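PDB 6L1O: aminotransferase from Bacillus subtilis, which transfers amino groups with pyridoxal 5'-phosphate as cofactor and belongs to the pathway that makes the dipeptide antibiotic bacilysin. Local coordinates for residues E77-F82 with F250-E255; Y235-T240 with S281-G286. One frame throughout, in Å; residues are numbered along the deposited sequence.

Contact 1: E77-F82 with F250-E255; sequences EAIAAF and FAVGNE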
loop_
_atom_site.group_PDB
_atom_site.type_symbol
_atom_site.label_atom_id
_atom_site.label_comp_id
_atom_site.label_asym_id
_atom_site.label_seq_id
_atom_site.Cartn_x
_atom_site.Cartn_y
_atom_site.Cartn_z
ATOM N N GLU B 77 7.211 18.246 6.848
ATOM C CA GLU B 77 7.205 19.552 7.478
ATOM C C GLU B 77 5.778 19.989 7.866
ATOM O O GLU B 77 5.567 20.522 8.943
ATOM C CB GLU B 77 7.883 20.598 6.579
ATOM C CG GLU B 77 9.377 20.386 6.420
ATOM C CD GLU B 77 9.971 20.761 5.043
ATOM O OE1 GLU B 77 9.424 21.636 4.317
ATOM O OE2 GLU B 77 11.020 20.178 4.648
ATOM N N ALA B 78 4.797 19.742 7.008
ATOM C CA ALA B 78 3.382 20.079 7.336
ATOM C C ALA B 78 2.904 19.263 8.528
ATOM O O ALA B 78 2.228 19.768 9.410
ATOM C CB ALA B 78 2.473 19.865 6.140
ATOM N N ILE B 79 3.323 18.002 8.584
ATOM C CA ILE B 79 2.997 17.140 9.694
ATOM C C ILE B 79 3.609 17.675 10.981
ATOM O O ILE B 79 2.913 17.813 12.012
ATOM C CB ILE B 79 3.438 15.694 9.409
ATOM C CG1 ILE B 79 2.522 15.115 8.310
ATOM C CG2 ILE B 79 3.406 14.832 10.667
ATOM C CD1 ILE B 79 2.990 13.804 7.717
ATOM N N ALA B 80 4.875 18.070 10.930
ATOM C CA ALA B 80 5.503 18.604 12.165
ATOM C C ALA B 80 4.786 19.890 12.623
ATOM O O ALA B 80 4.531 20.060 13.816
ATOM C CB ALA B 80 7.002 18.808 11.988
ATOM N N ALA B 81 4.476 20.777 11.679
ATOM C CA ALA B 81 3.811 22.048 11.975
ATOM C C ALA B 81 2.407 21.767 12.554
ATOM O O ALA B 81 1.989 22.388 13.503
ATOM C CB ALA B 81 3.712 22.905 10.739
ATOM N N PHE B 82 1.757 20.744 12.042
ATOM C CA PHE B 82 0.434 20.369 12.506
ATOM C C PHE B 82 0.459 19.862 13.955
ATOM O O PHE B 82 -0.372 20.275 14.794
ATOM C CB PHE B 82 -0.143 19.300 11.578
ATOM C CG PHE B 82 -1.525 18.862 11.935
ATOM C CD1 PHE B 82 -2.630 19.604 11.515
ATOM C CD2 PHE B 82 -1.738 17.687 12.653
ATOM C CE1 PHE B 82 -3.911 19.189 11.813
ATOM C CE2 PHE B 82 -3.061 17.255 12.947
ATOM C CZ PHE B 82 -4.126 18.003 12.523
ATOM N N PHE B 250 -0.188 8.839 8.639
ATOM C CA PHE B 250 1.208 8.910 8.969
ATOM C C PHE B 250 1.455 8.414 10.364
ATOM O O PHE B 250 0.515 8.292 11.152
ATOM C CB PHE B 250 1.771 10.326 8.735
ATOM C CG PHE B 250 1.074 11.400 9.521
ATOM C CD1 PHE B 250 1.428 11.664 10.857
ATOM C CD2 PHE B 250 0.058 12.134 8.957
ATOM C CE1 PHE B 250 0.779 12.658 11.591
ATOM C CE2 PHE B 250 -0.596 13.114 9.687
ATOM C CZ PHE B 250 -0.228 13.393 10.985
ATOM N N ALA B 251 2.712 8.026 10.638
ATOM C CA ALA B 251 3.146 7.762 12.001
ATOM C C ALA B 251 4.114 8.815 12.447
ATOM O O ALA B 251 4.985 9.256 11.645
ATOM C CB ALA B 251 3.766 6.408 12.159
ATOM N N VAL B 252 3.968 9.236 13.695
ATOM C CA VAL B 252 4.938 10.129 14.310
ATOM C C VAL B 252 5.394 9.486 15.611
ATOM O O VAL B 252 4.575 8.905 16.343
ATOM C CB VAL B 252 4.399 11.525 14.592
ATOM C CG1 VAL B 252 4.504 12.396 13.387
ATOM C CG2 VAL B 252 2.948 11.480 15.089
ATOM N N GLY B 253 6.688 9.565 15.880
ATOM C CA GLY B 253 7.233 9.099 17.154
ATOM C C GLY B 253 8.698 8.674 17.075
ATOM O O GLY B 253 9.484 9.281 16.363
ATOM N N ASN B 254 9.008 7.629 17.815
ATOM C CA ASN B 254 10.359 7.177 18.047
ATOM C C ASN B 254 11.112 6.972 16.745
ATOM O O ASN B 254 10.668 6.202 15.879
ATOM C CB ASN B 254 10.303 5.866 18.789
ATOM C CG ASN B 254 11.672 5.328 19.088
ATOM O OD1 ASN B 254 12.222 4.599 18.270
ATOM N ND2 ASN B 254 12.247 5.706 20.260
ATOM N N GLU B 255 12.267 7.617 16.623
ATOM C CA GLU B 255 13.036 7.612 15.388
ATOM C C GLU B 255 13.545 6.238 14.966
ATOM O O GLU B 255 13.746 6.014 13.795
ATOM C CB GLU B 255 14.182 8.639 15.447
#
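I79 on helix 73-87 lies flat against the ring of F250, a worked example of a helix packed on the central sheet largely through one branched side chain, which also touches V97 and L99 of the next strand. The sheet is the mixed seven-stranded one of the large domain in this aminotransferase family, and strand 249-253 is the member that runs antiparallel to both of its neighbours. With CG2 anti to the backbone N and CG1 beside it (chi1 -70°), both branches of I79 bear on the same face of the ring. CG2 stands over it toward the rim in a CH-pi contact, 3.9 Å from the F250 centroid and 3.5 Å from F250 CE1. The other branch is extended (chi2 168°) and carries CD1 across the root of the ring, 3.6 Å from F250 CG. The two side chains slide past one another in opposite directions, and no hydrogen bond joins the segments. On the other side of F250 the ring of Y235 meets it, strongly offset, the planes about 15° apart.

One turn further on, F82 is held in the helix by its N bonding to A78 O at 2.8 Å. Its side chain also leaves the helix on the sheet side, but its ring meets Y235 edge-to-face and adds little directly to this interface. L284 touches both I79 and F82, so helix 274-285 adjoins helix 73-87 here.

Along the strand, F250 and V252 face the helix while A251 turns to the other side. Beyond it, N254 caps helix 255-266 through OD1. The apolar patch ends at V252, whose CG1 touches the same methyl that sits over the ring, I79 CG2, at 3.8 Å.

Contact 2: Y235-T240 with S281-G286; sequences YSFSKT and SAALSG. With PLP (pyridoxal-5'-phosphate), chain E.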
loop_
_atom_site.group_PDB
_atom_site.type_symbol
_atom_site.label_atom_id
_atom_site.label_comp_id
_atom_site.label_asym_id
_atom_site.label_seq_id
_atom_site.Cartn_x
_atom_site.Cartn_y
_atom_site.Cartn_z
ATOM N N TYR B 235 -1.778 8.544 12.869
ATOM C CA TYR B 235 -2.723 9.602 12.548
ATOM C C TYR B 235 -3.276 9.360 11.136
ATOM O O TYR B 235 -2.492 9.220 10.200
ATOM C CB TYR B 235 -2.071 10.991 12.621
ATOM C CG TYR B 235 -3.104 12.124 12.622
ATOM C CD1 TYR B 235 -3.623 12.630 13.824
ATOM C CD2 TYR B 235 -3.716 12.528 11.452
ATOM C CE1 TYR B 235 -4.611 13.616 13.837
ATOM C CE2 TYR B 235 -4.722 13.487 11.459
ATOM C CZ TYR B 235 -5.166 14.036 12.672
ATOM O OH TYR B 235 -6.190 14.979 12.643
ATOM N N SER B 236 -4.594 9.308 10.994
ATOM C CA SER B 236 -5.259 9.146 9.676
ATOM C C SER B 236 -5.928 10.431 9.148
ATOM O O SER B 236 -6.491 11.219 9.903
ATOM C CB SER B 236 -6.298 8.031 9.772
ATOM O OG SER B 236 -6.964 7.861 8.517
ATOM N N PHE B 237 -5.937 10.597 7.829
ATOM C CA PHE B 237 -6.676 11.676 7.222
ATOM C C PHE B 237 -8.171 11.337 7.124
ATOM O O PHE B 237 -8.964 12.214 6.903
ATOM C CB PHE B 237 -6.082 12.016 5.839
ATOM C CG PHE B 237 -4.782 12.788 5.914
ATOM C CD1 PHE B 237 -4.734 14.154 5.824
ATOM C CD2 PHE B 237 -3.599 12.090 6.111
ATOM C CE1 PHE B 237 -3.517 14.848 5.968
ATOM C CE2 PHE B 237 -2.388 12.750 6.212
ATOM C CZ PHE B 237 -2.344 14.134 6.187
ATOM N N SER B 238 -8.530 10.066 7.331
ATOM C CA SER B 238 -9.829 9.548 6.946
ATOM C C SER B 238 -10.971 10.198 7.669
ATOM O O SER B 238 -11.878 10.731 7.040
ATOM C CB SER B 238 -9.901 8.009 7.108
ATOM O OG SER B 238 -8.946 7.383 6.260
ATOM N N LYS B 239 -10.868 10.262 9.000
ATOM C CA LYS B 239 -11.963 10.801 9.799
ATOM C C LYS B 239 -11.859 12.305 9.967
ATOM O O LYS B 239 -12.833 12.992 9.933
ATOM C CB LYS B 239 -12.008 10.111 11.166
ATOM C CG LYS B 239 -12.087 8.578 11.107
ATOM C CD LYS B 239 -13.028 8.089 10.009
ATOM C CE LYS B 239 -13.152 6.613 9.947
ATOM N NZ LYS B 239 -11.999 5.911 10.531
ATOM N N THR B 240 -10.657 12.816 10.195
ATOM C CA THR B 240 -10.484 14.217 10.475
ATOM C C THR B 240 -10.949 15.091 9.330
ATOM O O THR B 240 -11.580 16.111 9.535
ATOM C CB THR B 240 -9.004 14.546 10.788
ATOM O OG1 THR B 240 -8.620 13.836 11.977
ATOM C CG2 THR B 240 -8.838 16.035 11.036
ATOM N N SER B 281 -1.053 18.092 2.651
ATOM C CA SER B 281 -0.412 19.220 3.233
ATOM C C SER B 281 -1.394 20.418 3.344
ATOM O O SER B 281 -1.338 21.151 4.314
ATOM C CB SER B 281 0.830 19.597 2.405
ATOM O OG SER B 281 1.272 20.814 2.869
ATOM N N ALA B 282 -2.298 20.549 2.379
ATOM C CA ALA B 282 -3.297 21.615 2.397
ATOM C C ALA B 282 -4.328 21.282 3.486
ATOM O O ALA B 282 -4.820 22.160 4.121
ATOM C CB ALA B 282 -3.969 21.783 1.053
ATOM N N ALA B 283 -4.579 19.984 3.734
ATOM C CA ALA B 283 -5.447 19.590 4.848
ATOM C C ALA B 283 -4.900 20.006 6.188
ATOM O O ALA B 283 -5.572 20.646 6.992
ATOM C CB ALA B 283 -5.771 18.104 4.804
ATOM N N LEU B 284 -3.625 19.730 6.397
ATOM C CA LEU B 284 -3.000 19.973 7.649
ATOM C C LEU B 284 -2.807 21.470 7.894
ATOM O O LEU B 284 -2.875 21.940 9.027
ATOM C CB LEU B 284 -1.627 19.300 7.702
ATOM C CG LEU B 284 -1.611 17.775 7.601
ATOM C CD1 LEU B 284 -0.168 17.255 7.583
ATOM C CD2 LEU B 284 -2.466 17.171 8.712
ATOM N N SER B 285 -2.470 22.205 6.849
ATOM C CA SER B 285 -2.176 23.612 6.998
ATOM C C SER B 285 -3.455 24.446 6.926
ATOM O O SER B 285 -3.445 25.660 7.168
ATOM C CB SER B 285 -1.187 24.092 5.932
ATOM O OG SER B 285 -1.745 23.986 4.622
ATOM N N GLY B 286 -4.564 23.819 6.618
ATOM C CA GLY B 286 -5.815 24.543 6.501
ATOM C C GLY B 286 -6.449 25.032 7.795
ATOM O O GLY B 286 -5.986 24.782 8.885
HETATM N N1 PLP E . -8.234 3.115 13.587
HETATM C C2 PLP E . -9.522 3.035 13.968
HETATM C C2A PLP E . -9.908 2.507 15.319
HETATM C C3 PLP E . -10.578 3.353 13.035
HETATM O O3 PLP E . -11.881 3.254 13.320
HETATM C C4 PLP E . -10.161 3.856 11.776
HETATM C C4A PLP E . -11.250 3.820 10.733
HETATM C C5 PLP E . -8.746 3.929 11.438
HETATM C C6 PLP E . -7.824 3.575 12.412
HETATM C C5A PLP E . -8.246 4.520 10.153
HETATM O O4P PLP E . -8.569 3.853 9.013
HETATM P P PLP E . -7.866 4.284 7.600
HETATM O O1P PLP E . -7.286 3.019 7.076
HETATM O O2P PLP E . -6.883 5.418 7.797
HETATM O O3P PLP E . -9.015 4.775 6.765
#
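The hydroxyl of S236 serves two masters: its OG donates to the phosphate oxygen O2P of PLP at a short 2.5 Å and accepts from S238 N at 3.0 Å along a nearly straight path (164°). The second bond is an N-cap, because S236 ends strand 231-236 just where the short, weakly bonded helix 237-240 begins. With OG anti to the backbone N (chi1 180°), the hydroxyl lies between the phosphate and the amide of S238. S238 adds a second grip on the phosphate, its OG donating to PLP O3P at 2.7 Å. G103 N, K104 N, R247 and Y66 of the second subunit are among the further hydrogen-bond partners of the cofactor.

Between these serines, F237 turns away from the cofactor and makes the contact with helix 274-285. Its CE1 reaches L284 CD2 at 3.7 Å, the leucine tip approaching obliquely and the two side chains crossing at about a right angle. A283 CB comes instead to the edge of the ring, near its plane, 4.1 Å from F237 CE1. All three residues are buried, and the join is wholly apolar. Near the C-terminal end of the helix, S281 O accepts from both the backbone N and OG of S285, at 3.0 and 2.9 Å, from opposite faces of its carbonyl plane.

The principle is a division of labour at one strand-to-helix junction: polar residues face the ligand while the aromatic between them packs into the fold. K239 NZ is modelled only 2.2 Å from PLP C4A, longer than a covalent bond and shorter than a contact, so the spacing itself is doubtful; it is consistent with the internal aldimine of this family. Two serine hydroxyls on the phosphate thus probably hold that end of the cofactor, with K239 placed near C4A.

How the contacts relate
Read from the N terminus, the segments come in the order 77-82, 235-240, 250-255, 281-286, so the two contacts cross rather than nest. Contact 1 closes a long loop of 167 residues, bringing an early helix back to strand 249-253. Contact 2 opens inside that loop and closes 40 residues later, beyond its end. Strands 231-236 and 249-253 are antiparallel neighbours in the sheet, and F250 N probably bonds to Y235 O at 2.8 Å. Helices 73-87 and 274-285 also meet, with I79 CG1 3.5 Å from L284 CD1. Two neighbouring helices are thus tied to two neighbouring strands of the sheet, near the cofactor site.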